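Local coordinates for heme utilization cystosolic carrier protein HutX (Pectobacterium carotovorum, PDB 2PH0), which probably carries heme in the cytosol as a member of the ChuX/HutX heme-utilisation family, at residues F110-V123 with R144-A158. Residues are numbered along the deposited sequence; the frame is centred on the assembly and turned at random.
Sequences FIERKFMGMDTASV and RQLLSAQVDAFRALA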
loop_
_atom_site.group_PDB
_atom_site.type_symbol
_atom_site.label_atom_id
_atom_site.label_comp_id
_atom_site.label_asym_id
_atom_site.label_seq_id
_atom_site.Cartn_x
_atom_site.Cartn_y
_atom_site.Cartn_z
ATOM N N PHE B 110 17.474 -3.480 7.165
ATOM C CA PHE B 110 18.218 -3.183 5.952
ATOM C C PHE B 110 18.663 -4.565 5.469
ATOM O O PHE B 110 19.486 -5.227 6.099
ATOM C CB PHE B 110 19.419 -2.286 6.262
ATOM C CG PHE B 110 19.043 -0.866 6.600
ATOM C CD1 PHE B 110 18.535 -0.539 7.855
ATOM C CD2 PHE B 110 19.188 0.141 5.656
ATOM C CE1 PHE B 110 18.178 0.784 8.157
ATOM C CE2 PHE B 110 18.834 1.462 5.948
ATOM C CZ PHE B 110 18.329 1.779 7.202
ATOM N N ILE B 111 18.090 -4.999 4.352
ATOM C CA ILE B 111 18.352 -6.330 3.824
ATOM C C ILE B 111 19.050 -6.330 2.480
ATOM O O ILE B 111 18.609 -5.665 1.549
ATOM C CB ILE B 111 17.020 -7.096 3.656
ATOM C CG1 ILE B 111 16.228 -7.060 4.965
ATOM C CG2 ILE B 111 17.282 -8.526 3.222
ATOM C CD1 ILE B 111 14.843 -7.659 4.856
ATOM N N GLU B 112 20.139 -7.087 2.384
ATOM C CA GLU B 112 20.857 -7.217 1.128
ATOM C C GLU B 112 20.848 -8.714 0.830
ATOM O O GLU B 112 21.527 -9.487 1.498
ATOM C CB GLU B 112 22.287 -6.689 1.260
ATOM C CG GLU B 112 22.355 -5.175 1.428
ATOM C CD GLU B 112 23.779 -4.633 1.523
ATOM O OE1 GLU B 112 24.437 -4.822 2.569
ATOM O OE2 GLU B 112 24.241 -4.013 0.546
ATOM N N ARG B 113 20.046 -9.119 -0.146
ATOM C CA ARG B 113 19.943 -10.535 -0.496
ATOM C C ARG B 113 19.570 -10.706 -1.962
ATOM O O ARG B 113 19.182 -9.754 -2.630
ATOM C CB ARG B 113 18.880 -11.212 0.380
ATOM C CG ARG B 113 17.482 -10.623 0.204
ATOM C CD ARG B 113 16.478 -11.262 1.150
ATOM N NE ARG B 113 16.160 -12.640 0.785
ATOM C CZ ARG B 113 15.174 -12.991 -0.033
ATOM N NH1 ARG B 113 14.392 -12.066 -0.577
ATOM N NH2 ARG B 113 14.969 -14.270 -0.305
ATOM N N LYS B 114 19.695 -11.924 -2.470
ATOM C CA LYS B 114 19.333 -12.165 -3.856
ATOM C C LYS B 114 17.865 -12.540 -3.989
ATOM O O LYS B 114 17.293 -13.174 -3.109
ATOM C CB LYS B 114 20.194 -13.279 -4.454
ATOM C CG LYS B 114 21.584 -12.839 -4.865
ATOM C CD LYS B 114 22.320 -13.962 -5.576
ATOM C CE LYS B 114 23.580 -13.447 -6.237
ATOM N NZ LYS B 114 23.252 -12.382 -7.228
ATOM N N PHE B 115 17.259 -12.116 -5.092
ATOM C CA PHE B 115 15.871 -12.434 -5.389
ATOM C C PHE B 115 15.816 -12.758 -6.871
ATOM O O PHE B 115 16.186 -11.930 -7.705
ATOM C CB PHE B 115 14.946 -11.256 -5.098
ATOM C CG PHE B 115 13.505 -11.532 -5.428
ATOM C CD1 PHE B 115 12.798 -12.521 -4.749
ATOM C CD2 PHE B 115 12.858 -10.816 -6.432
ATOM C CE1 PHE B 115 11.468 -12.796 -5.067
ATOM C CE2 PHE B 115 11.527 -11.081 -6.758
ATOM C CZ PHE B 115 10.831 -12.073 -6.074
HETATM N N MSE B 116 15.359 -13.958 -7.204
HETATM C CA MSE B 116 15.290 -14.356 -8.601
HETATM C C MSE B 116 16.686 -14.277 -9.210
HETATM O O MSE B 116 16.841 -13.990 -10.397
HETATM C CB MSE B 116 14.342 -13.433 -9.371
HETATM C CG MSE B 116 12.908 -13.441 -8.875
HETATM SE SE MSE B 116 12.039 -15.128 -9.171
HETATM C CE MSE B 116 11.734 -14.966 -11.074
ATOM N N GLY B 117 17.700 -14.506 -8.378
ATOM C CA GLY B 117 19.074 -14.486 -8.846
ATOM C C GLY B 117 19.781 -13.144 -8.936
ATOM O O GLY B 117 20.963 -13.095 -9.276
HETATM N N MSE B 118 19.081 -12.056 -8.630
HETATM C CA MSE B 118 19.701 -10.738 -8.699
HETATM C C MSE B 118 19.861 -10.093 -7.332
HETATM O O MSE B 118 19.002 -10.241 -6.465
HETATM C CB MSE B 118 18.884 -9.815 -9.599
HETATM C CG MSE B 118 18.824 -10.264 -11.042
HETATM SE SE MSE B 118 17.861 -9.000 -12.106
HETATM C CE MSE B 118 19.323 -7.837 -12.592
ATOM N N ASP B 119 20.967 -9.380 -7.145
ATOM C CA ASP B 119 21.226 -8.701 -5.882
ATOM C C ASP B 119 20.172 -7.632 -5.640
ATOM O O ASP B 119 19.867 -6.838 -6.529
ATOM C CB ASP B 119 22.607 -8.043 -5.891
ATOM C CG ASP B 119 23.734 -9.051 -5.904
ATOM O OD1 ASP B 119 23.635 -10.066 -5.188
ATOM O OD2 ASP B 119 24.727 -8.820 -6.623
ATOM N N THR B 120 19.616 -7.618 -4.435
ATOM C CA THR B 120 18.605 -6.633 -4.083
ATOM C C THR B 120 18.953 -6.028 -2.733
ATOM O O THR B 120 19.620 -6.652 -1.907
ATOM C CB THR B 120 17.184 -7.260 -4.025
ATOM O OG1 THR B 120 17.046 -8.067 -2.848
ATOM C CG2 THR B 120 16.942 -8.131 -5.256
ATOM N N ALA B 121 18.515 -4.793 -2.525
ATOM C CA ALA B 121 18.755 -4.087 -1.281
ATOM C C ALA B 121 17.465 -3.376 -0.920
ATOM O O ALA B 121 16.954 -2.571 -1.703
ATOM C CB ALA B 121 19.873 -3.072 -1.453
ATOM N N SER B 122 16.942 -3.671 0.261
ATOM C CA SER B 122 15.697 -3.053 0.694
ATOM C C SER B 122 15.687 -2.610 2.150
ATOM O O SER B 122 16.453 -3.099 2.983
ATOM C CB SER B 122 14.528 -4.018 0.456
ATOM O OG SER B 122 14.733 -5.266 1.116
ATOM N N VAL B 123 14.821 -1.649 2.439
ATOM C CA VAL B 123 14.650 -1.168 3.796
ATOM C C VAL B 123 13.205 -1.518 4.098
ATOM O O VAL B 123 12.291 -1.032 3.425
ATOM C CB VAL B 123 14.826 0.349 3.919
ATOM C CG1 VAL B 123 14.637 0.754 5.373
ATOM C CG2 VAL B 123 16.201 0.760 3.427
ATOM N N ARG B 144 22.667 -3.351 -14.947
ATOM C CA ARG B 144 21.692 -4.168 -14.217
ATOM C C ARG B 144 22.169 -4.425 -12.784
ATOM O O ARG B 144 21.667 -5.312 -12.094
ATOM C CB ARG B 144 21.423 -5.502 -14.929
ATOM C CG ARG B 144 20.632 -5.369 -16.225
ATOM C CD ARG B 144 19.950 -6.688 -16.570
ATOM N NE ARG B 144 20.906 -7.791 -16.611
ATOM C CZ ARG B 144 21.618 -8.128 -17.683
ATOM N NH1 ARG B 144 21.479 -7.452 -18.816
ATOM N NH2 ARG B 144 22.482 -9.134 -17.613
ATOM N N GLN B 145 23.144 -3.636 -12.346
ATOM C CA GLN B 145 23.688 -3.736 -10.995
ATOM C C GLN B 145 22.982 -2.692 -10.137
ATOM O O GLN B 145 22.449 -1.720 -10.666
ATOM C CB GLN B 145 25.185 -3.421 -11.005
ATOM C CG GLN B 145 26.009 -4.318 -11.913
ATOM C CD GLN B 145 26.299 -5.670 -11.293
ATOM O OE1 GLN B 145 25.785 -6.001 -10.222
ATOM N NE2 GLN B 145 27.127 -6.461 -11.966
ATOM N N LEU B 146 22.977 -2.880 -8.820
ATOM C CA LEU B 146 22.351 -1.897 -7.935
ATOM C C LEU B 146 23.123 -0.582 -8.036
ATOM O O LEU B 146 24.353 -0.579 -8.114
ATOM C CB LEU B 146 22.374 -2.391 -6.480
ATOM C CG LEU B 146 21.489 -3.592 -6.128
ATOM C CD1 LEU B 146 21.729 -4.025 -4.676
ATOM C CD2 LEU B 146 20.027 -3.210 -6.336
ATOM N N LEU B 147 22.408 0.538 -8.041
ATOM C CA LEU B 147 23.052 1.850 -8.119
ATOM C C LEU B 147 24.127 1.978 -7.038
ATOM O O LEU B 147 23.814 1.995 -5.854
ATOM C CB LEU B 147 21.992 2.946 -7.957
ATOM C CG LEU B 147 21.066 3.107 -9.168
ATOM C CD1 LEU B 147 19.808 3.886 -8.798
ATOM C CD2 LEU B 147 21.845 3.801 -10.277
ATOM N N SER B 148 25.398 2.076 -7.440
ATOM C CA SER B 148 26.475 2.174 -6.460
ATOM C C SER B 148 26.338 3.307 -5.448
ATOM O O SER B 148 26.644 3.119 -4.272
ATOM C CB SER B 148 27.830 2.275 -7.167
ATOM O OG SER B 148 28.113 1.068 -7.858
ATOM N N ALA B 149 25.882 4.476 -5.890
ATOM C CA ALA B 149 25.712 5.607 -4.976
ATOM C C ALA B 149 24.657 5.288 -3.915
ATOM O O ALA B 149 24.782 5.703 -2.756
ATOM C CB ALA B 149 25.316 6.860 -5.755
ATOM N N GLN B 150 23.606 4.573 -4.306
ATOM C CA GLN B 150 22.570 4.205 -3.346
ATOM C C GLN B 150 23.069 3.095 -2.425
ATOM O O GLN B 150 22.809 3.120 -1.226
ATOM C CB GLN B 150 21.293 3.749 -4.056
ATOM C CG GLN B 150 20.576 4.856 -4.807
ATOM C CD GLN B 150 19.214 4.419 -5.307
ATOM O OE1 GLN B 150 18.951 3.227 -5.475
ATOM N NE2 GLN B 150 18.348 5.382 -5.567
ATOM N N VAL B 151 23.787 2.119 -2.979
ATOM C CA VAL B 151 24.305 1.042 -2.144
ATOM C C VAL B 151 25.198 1.615 -1.048
ATOM O O VAL B 151 25.102 1.206 0.112
ATOM C CB VAL B 151 25.099 -0.007 -2.978
ATOM C CG1 VAL B 151 25.812 -0.990 -2.056
ATOM C CG2 VAL B 151 24.153 -0.747 -3.887
ATOM N N ASP B 152 26.050 2.576 -1.399
ATOM C CA ASP B 152 26.932 3.180 -0.414
ATOM C C ASP B 152 26.151 3.940 0.669
ATOM O O ASP B 152 26.443 3.807 1.843
ATOM C CB ASP B 152 27.942 4.129 -1.081
ATOM C CG ASP B 152 28.891 3.406 -2.022
ATOM O OD1 ASP B 152 29.187 2.215 -1.773
ATOM O OD2 ASP B 152 29.357 4.029 -2.999
ATOM N N ALA B 153 25.157 4.731 0.277
ATOM C CA ALA B 153 24.377 5.474 1.268
ATOM C C ALA B 153 23.570 4.512 2.142
ATOM O O ALA B 153 23.408 4.734 3.344
ATOM C CB ALA B 153 23.435 6.457 0.561
ATOM N N PHE B 154 23.062 3.449 1.523
ATOM C CA PHE B 154 22.271 2.417 2.207
ATOM C C PHE B 154 23.138 1.729 3.260
ATOM O O PHE B 154 22.727 1.561 4.409
ATOM C CB PHE B 154 21.753 1.416 1.157
ATOM C CG PHE B 154 21.021 0.211 1.717
ATOM C CD1 PHE B 154 21.717 -0.859 2.279
ATOM C CD2 PHE B 154 19.627 0.109 1.595
ATOM C CE1 PHE B 154 21.040 -2.010 2.705
ATOM C CE2 PHE B 154 18.941 -1.042 2.017
ATOM C CZ PHE B 154 19.646 -2.102 2.572
ATOM N N ARG B 155 24.344 1.328 2.880
ATOM C CA ARG B 155 25.213 0.675 3.848
ATOM C C ARG B 155 25.672 1.639 4.943
ATOM O O ARG B 155 25.814 1.242 6.098
ATOM C CB ARG B 155 26.401 0.041 3.133
ATOM C CG ARG B 155 25.987 -1.145 2.258
ATOM C CD ARG B 155 27.154 -1.649 1.432
ATOM N NE ARG B 155 26.796 -2.846 0.685
ATOM C CZ ARG B 155 27.587 -3.422 -0.215
ATOM N NH1 ARG B 155 28.785 -2.911 -0.478
ATOM N NH2 ARG B 155 27.174 -4.500 -0.859
ATOM N N ALA B 156 25.875 2.906 4.596
ATOM C CA ALA B 156 26.303 3.905 5.578
ATOM C C ALA B 156 25.236 4.098 6.644
ATOM O O ALA B 156 25.529 4.132 7.839
ATOM C CB ALA B 156 26.590 5.233 4.893
ATOM N N LEU B 157 23.992 4.230 6.204
ATOM C CA LEU B 157 22.880 4.413 7.121
ATOM C C LEU B 157 22.714 3.186 8.007
ATOM O O LEU B 157 22.574 3.311 9.225
ATOM C CB LEU B 157 21.591 4.681 6.336
ATOM C CG LEU B 157 20.296 4.849 7.141
ATOM C CD1 LEU B 157 20.463 5.944 8.194
ATOM C CD2 LEU B 157 19.179 5.208 6.175
ATOM N N ALA B 158 22.731 1.999 7.406
ATOM C CA ALA B 158 22.592 0.773 8.182
ATOM C C ALA B 158 23.646 0.758 9.285
ATOM O O ALA B 158 23.348 0.464 10.445
ATOM C CB ALA B 158 22.761 -0.452 7.277
#
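The ring of F154 lies against one face of a beta-hairpin, between the side chains of F110 from one strand and A121 from the other. F110 presents an edge, CD2, to the middle of one ring face, giving an edge-to-face pair with ring centroids 5.2 Å apart and planes at 75°. From the opposite side the A121 methyl makes a CH-pi contact, its CB 4.2 Å from the centroid of the F154 ring. The F154 side chain leaves the helix with CG anti to the backbone N (chi1 175°), and this carries its far edge to the hairpin backbone, where S122 O lies near the ring plane 3.4 Å from F154 CE2. V123 CG2 meets the same CE2 obliquely. The helix also covers one face of the F110 ring with A158 CB, while V123 CG1 lies over the other, offset toward its edge; L157 CG comes obliquely to F110 CZ at 3.6 Å.

This is a helix packed across an antiparallel sheet: the C-terminal helix 148-160 crosses strands 107-115 and 118-126, which are joined by a type I' turn from F115 to M118; helix 48-55 flanks the same core through V123 and L157.

Beside the aromatic cluster the contact becomes polar. The E112 side chain passes F154 CE1 with its CG and ends in a salt bridge, R155 NE donating to the syn lone pair of E112 OE2 at 2.8 Å and 160°, nearly in the guanidinium plane; the NH2 bond to the same oxygen is weak. V151 CG1 lies over one face of the R155 guanidinium, close to its centre. Before the helix, L146 CD1 meets A121 CB at 3.8 Å, and its CD2 rests in van der Waals contact on D119 O, which R140 NH2 hydrogen-bonds.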